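Local coordinates for glycosyl hydrolase family 2, TIM barrel domain protein (Faecalibacterium prausnitzii A2-165, PDB 6ED2) that is a gut bacterial beta-glucuronidase of glycosyl hydrolase family 2, probably hydrolysing beta-glucuronide conjugates, including those of drugs, at residues L526-Y536 and F568-V579. Residues are numbered along the deposited sequence; the frame is centred on the assembly and turned at random.
Sequences LHGRPLIFTEY and FDHYDFVQGELV
Phe533 and Phe568 stack nearly parallel but offset, with centroids 4.1 Å apart and planes at 14°. CE1 of Phe568 lies over the centre of the Phe533 ring. The CG1 methyl of Val574 meets the edge of that ring. Phe568 also turns its own edge to a face of Tyr536, a T-shaped pair with planes at 77°. Val579 CG2 covers the opposite face of Tyr536, 3.8 Å from the ring centroid, in a CH-pi contact. Tyr536 CG sits between its backbone N and carbonyl carbon (chi1 67°), which places the ring between Phe568 and Val579. Just before the strands begin, Leu526 CD1 lies over a face of Phe573 near its rim, 3.4 Å from Phe573 CD1. Ile532 CG2 packs 3.7 Å from Gly576 CA.

Four backbone hydrogen bonds run between strand 531-535 and residues 573-578; the strands are parallel. Leu531 N donates to Phe573 O, and Gln575 N gives a 2.7 Å bond to Leu531 O. Further along, Phe533 N donates to Gly576 O, and Leu578 N to Phe533 O at 2.7 Å.

The strands and helix 554-570 form a beta-alpha-beta unit of the TIM barrel. Beyond Phe533, Glu535 hydrogen-bonds Tyr497 and a glycerol, probably from the crystallisation liquor, and salt-bridges Arg353. The backbone bonds hold the strands together, the register slipping one residue at Gln575. Apolar ring contacts of Phe568 join the helix end to Phe533 and Tyr536.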
# COMPACT_ATOMS: atom_id res chain seq x y z
N LEU A 526 -38.04 4.92 24.02
CA LEU A 526 -37.76 3.49 24.07
C LEU A 526 -38.68 2.74 25.04
O LEU A 526 -39.06 1.59 24.78
CB LEU A 526 -36.30 3.24 24.46
CG LEU A 526 -35.26 3.31 23.34
CD1 LEU A 526 -33.89 3.46 23.92
CD2 LEU A 526 -35.31 2.07 22.45
N HIS A 527 -39.00 3.36 26.17
CA HIS A 527 -39.91 2.79 27.17
C HIS A 527 -39.49 1.37 27.57
O HIS A 527 -40.25 0.41 27.46
CB HIS A 527 -41.36 2.82 26.67
CG HIS A 527 -41.78 4.15 26.13
ND1 HIS A 527 -41.63 5.32 26.84
CD2 HIS A 527 -42.32 4.50 24.94
CE1 HIS A 527 -42.07 6.34 26.11
NE2 HIS A 527 -42.48 5.87 24.94
N GLY A 528 -38.25 1.26 28.04
CA GLY A 528 -37.72 0.02 28.55
C GLY A 528 -37.02 -0.86 27.53
O GLY A 528 -36.22 -1.70 27.93
N ARG A 529 -37.28 -0.66 26.24
CA ARG A 529 -36.73 -1.53 25.20
C ARG A 529 -35.21 -1.40 25.10
O ARG A 529 -34.67 -0.30 25.19
CB ARG A 529 -37.36 -1.19 23.85
CG ARG A 529 -38.81 -1.64 23.69
CD ARG A 529 -39.42 -1.15 22.38
NE ARG A 529 -39.46 0.32 22.27
CZ ARG A 529 -39.58 0.98 21.12
NH1 ARG A 529 -39.65 0.32 19.96
NH2 ARG A 529 -39.62 2.30 21.12
N PRO A 530 -34.49 -2.51 24.88
CA PRO A 530 -33.07 -2.41 24.51
C PRO A 530 -32.89 -1.66 23.19
O PRO A 530 -33.75 -1.70 22.30
CB PRO A 530 -32.61 -3.87 24.38
CG PRO A 530 -33.70 -4.71 24.96
CD PRO A 530 -34.97 -3.90 24.90
N LEU A 531 -31.78 -0.96 23.09
CA LEU A 531 -31.32 -0.39 21.84
C LEU A 531 -29.95 -0.98 21.54
O LEU A 531 -29.13 -1.16 22.44
CB LEU A 531 -31.26 1.14 21.90
CG LEU A 531 -30.96 1.92 20.61
CD1 LEU A 531 -31.74 3.27 20.58
CD2 LEU A 531 -29.45 2.14 20.48
N ILE A 532 -29.71 -1.31 20.27
CA ILE A 532 -28.39 -1.73 19.82
C ILE A 532 -28.02 -0.90 18.61
O ILE A 532 -28.87 -0.31 17.93
CB ILE A 532 -28.31 -3.22 19.46
CG1 ILE A 532 -29.02 -3.51 18.15
CG2 ILE A 532 -28.85 -4.07 20.58
CD1 ILE A 532 -28.78 -4.94 17.68
N PHE A 533 -26.72 -0.86 18.34
CA PHE A 533 -26.21 -0.26 17.12
C PHE A 533 -25.88 -1.37 16.14
O PHE A 533 -25.17 -2.33 16.48
CB PHE A 533 -25.02 0.64 17.41
CG PHE A 533 -25.41 1.91 18.12
CD1 PHE A 533 -25.71 3.05 17.40
CD2 PHE A 533 -25.55 1.94 19.51
CE1 PHE A 533 -26.12 4.21 18.05
CE2 PHE A 533 -25.94 3.09 20.17
CZ PHE A 533 -26.23 4.22 19.45
N THR A 534 -26.44 -1.27 14.95
CA THR A 534 -26.19 -2.26 13.92
C THR A 534 -25.26 -1.76 12.83
O THR A 534 -24.81 -2.57 12.01
CB THR A 534 -27.52 -2.73 13.30
OG1 THR A 534 -28.39 -1.60 13.14
CG2 THR A 534 -28.19 -3.76 14.21
N GLU A 535 -24.98 -0.46 12.78
CA GLU A 535 -23.92 0.06 11.91
C GLU A 535 -23.30 1.28 12.55
O GLU A 535 -23.98 2.07 13.23
CB GLU A 535 -24.41 0.44 10.51
CG GLU A 535 -24.90 -0.74 9.72
CD GLU A 535 -25.15 -0.42 8.29
OE1 GLU A 535 -24.60 0.60 7.80
OE2 GLU A 535 -25.90 -1.20 7.66
N TYR A 536 -22.01 1.45 12.30
CA TYR A 536 -21.16 2.59 12.62
C TYR A 536 -19.74 2.22 12.19
O TYR A 536 -19.40 1.04 12.08
CB TYR A 536 -21.23 2.96 14.10
CG TYR A 536 -20.65 1.95 15.08
CD1 TYR A 536 -19.42 2.20 15.71
CD2 TYR A 536 -21.32 0.79 15.41
CE1 TYR A 536 -18.89 1.31 16.62
CE2 TYR A 536 -20.81 -0.11 16.34
CZ TYR A 536 -19.59 0.16 16.95
OH TYR A 536 -19.05 -0.72 17.87
N PHE A 568 -21.93 5.14 23.46
CA PHE A 568 -22.63 3.89 23.76
C PHE A 568 -22.65 3.64 25.25
O PHE A 568 -23.69 3.34 25.84
CB PHE A 568 -21.95 2.67 23.10
CG PHE A 568 -22.02 2.59 21.59
CD1 PHE A 568 -22.61 3.60 20.83
CD2 PHE A 568 -21.46 1.50 20.93
CE1 PHE A 568 -22.66 3.51 19.46
CE2 PHE A 568 -21.50 1.40 19.55
CZ PHE A 568 -22.10 2.41 18.80
N ASP A 569 -21.47 3.74 25.87
CA ASP A 569 -21.30 3.32 27.25
C ASP A 569 -22.02 4.24 28.22
O ASP A 569 -22.25 3.85 29.37
CB ASP A 569 -19.80 3.23 27.57
CG ASP A 569 -19.11 2.07 26.83
OD1 ASP A 569 -19.84 1.19 26.31
OD2 ASP A 569 -17.85 2.02 26.79
N HIS A 570 -22.39 5.43 27.77
CA HIS A 570 -23.09 6.39 28.62
C HIS A 570 -24.53 5.98 28.95
O HIS A 570 -25.04 6.40 29.98
CB HIS A 570 -23.09 7.76 27.95
CG HIS A 570 -23.61 8.85 28.82
ND1 HIS A 570 -22.96 9.27 29.96
CD2 HIS A 570 -24.73 9.60 28.72
CE1 HIS A 570 -23.66 10.25 30.52
NE2 HIS A 570 -24.74 10.46 29.80
N TYR A 571 -25.18 5.16 28.11
CA TYR A 571 -26.62 4.93 28.19
C TYR A 571 -26.91 3.49 28.58
O TYR A 571 -26.50 2.56 27.88
CB TYR A 571 -27.29 5.27 26.85
CG TYR A 571 -27.17 6.72 26.47
CD1 TYR A 571 -28.11 7.66 26.90
CD2 TYR A 571 -26.10 7.17 25.69
CE1 TYR A 571 -27.99 9.00 26.57
CE2 TYR A 571 -25.98 8.52 25.34
CZ TYR A 571 -26.93 9.43 25.78
OH TYR A 571 -26.82 10.76 25.44
N ASP A 572 -27.66 3.31 29.67
CA ASP A 572 -27.93 1.97 30.19
C ASP A 572 -28.76 1.13 29.21
O ASP A 572 -28.73 -0.10 29.28
CB ASP A 572 -28.63 2.05 31.56
CG ASP A 572 -30.17 2.31 31.45
OD1 ASP A 572 -30.59 3.31 30.81
OD2 ASP A 572 -30.95 1.50 32.03
N PHE A 573 -29.49 1.78 28.31
CA PHE A 573 -30.35 1.03 27.39
C PHE A 573 -29.61 0.52 26.16
O PHE A 573 -30.17 -0.30 25.43
CB PHE A 573 -31.55 1.88 26.96
CG PHE A 573 -31.19 3.23 26.38
CD1 PHE A 573 -30.74 3.35 25.07
CD2 PHE A 573 -31.33 4.39 27.14
CE1 PHE A 573 -30.43 4.59 24.52
CE2 PHE A 573 -31.01 5.63 26.60
CZ PHE A 573 -30.57 5.73 25.29
N VAL A 574 -28.37 0.95 25.92
CA VAL A 574 -27.60 0.43 24.80
C VAL A 574 -27.10 -0.95 25.19
O VAL A 574 -26.29 -1.09 26.11
CB VAL A 574 -26.44 1.35 24.41
CG1 VAL A 574 -25.60 0.68 23.32
CG2 VAL A 574 -26.96 2.70 23.91
N GLN A 575 -27.61 -1.98 24.51
CA GLN A 575 -27.33 -3.35 24.92
C GLN A 575 -26.59 -4.15 23.85
O GLN A 575 -26.48 -5.37 23.97
CB GLN A 575 -28.63 -4.06 25.31
CG GLN A 575 -29.23 -3.51 26.59
CD GLN A 575 -28.37 -3.84 27.80
OE1 GLN A 575 -27.94 -4.98 27.96
NE2 GLN A 575 -28.13 -2.85 28.67
N GLY A 576 -26.08 -3.48 22.82
CA GLY A 576 -25.34 -4.20 21.81
C GLY A 576 -24.66 -3.26 20.84
O GLY A 576 -25.18 -2.18 20.55
N GLU A 577 -23.49 -3.68 20.34
CA GLU A 577 -22.75 -2.92 19.32
C GLU A 577 -22.34 -3.89 18.23
O GLU A 577 -21.56 -4.82 18.47
CB GLU A 577 -21.53 -2.21 19.92
CG GLU A 577 -20.65 -3.12 20.78
CD GLU A 577 -19.68 -2.33 21.65
OE1 GLU A 577 -20.14 -1.67 22.63
OE2 GLU A 577 -18.47 -2.37 21.36
N LEU A 578 -22.87 -3.69 17.04
CA LEU A 578 -22.47 -4.47 15.88
C LEU A 578 -21.92 -3.44 14.90
O LEU A 578 -22.67 -2.57 14.43
CB LEU A 578 -23.62 -5.27 15.28
CG LEU A 578 -24.39 -6.19 16.24
CD1 LEU A 578 -25.44 -6.96 15.46
CD2 LEU A 578 -23.50 -7.15 16.99
N VAL A 579 -20.62 -3.51 14.65
CA VAL A 579 -19.94 -2.47 13.89
C VAL A 579 -20.04 -2.81 12.41
O VAL A 579 -20.16 -3.98 12.03
CB VAL A 579 -18.48 -2.30 14.36
CG1 VAL A 579 -17.63 -3.52 13.97
CG2 VAL A 579 -17.86 -1.00 13.84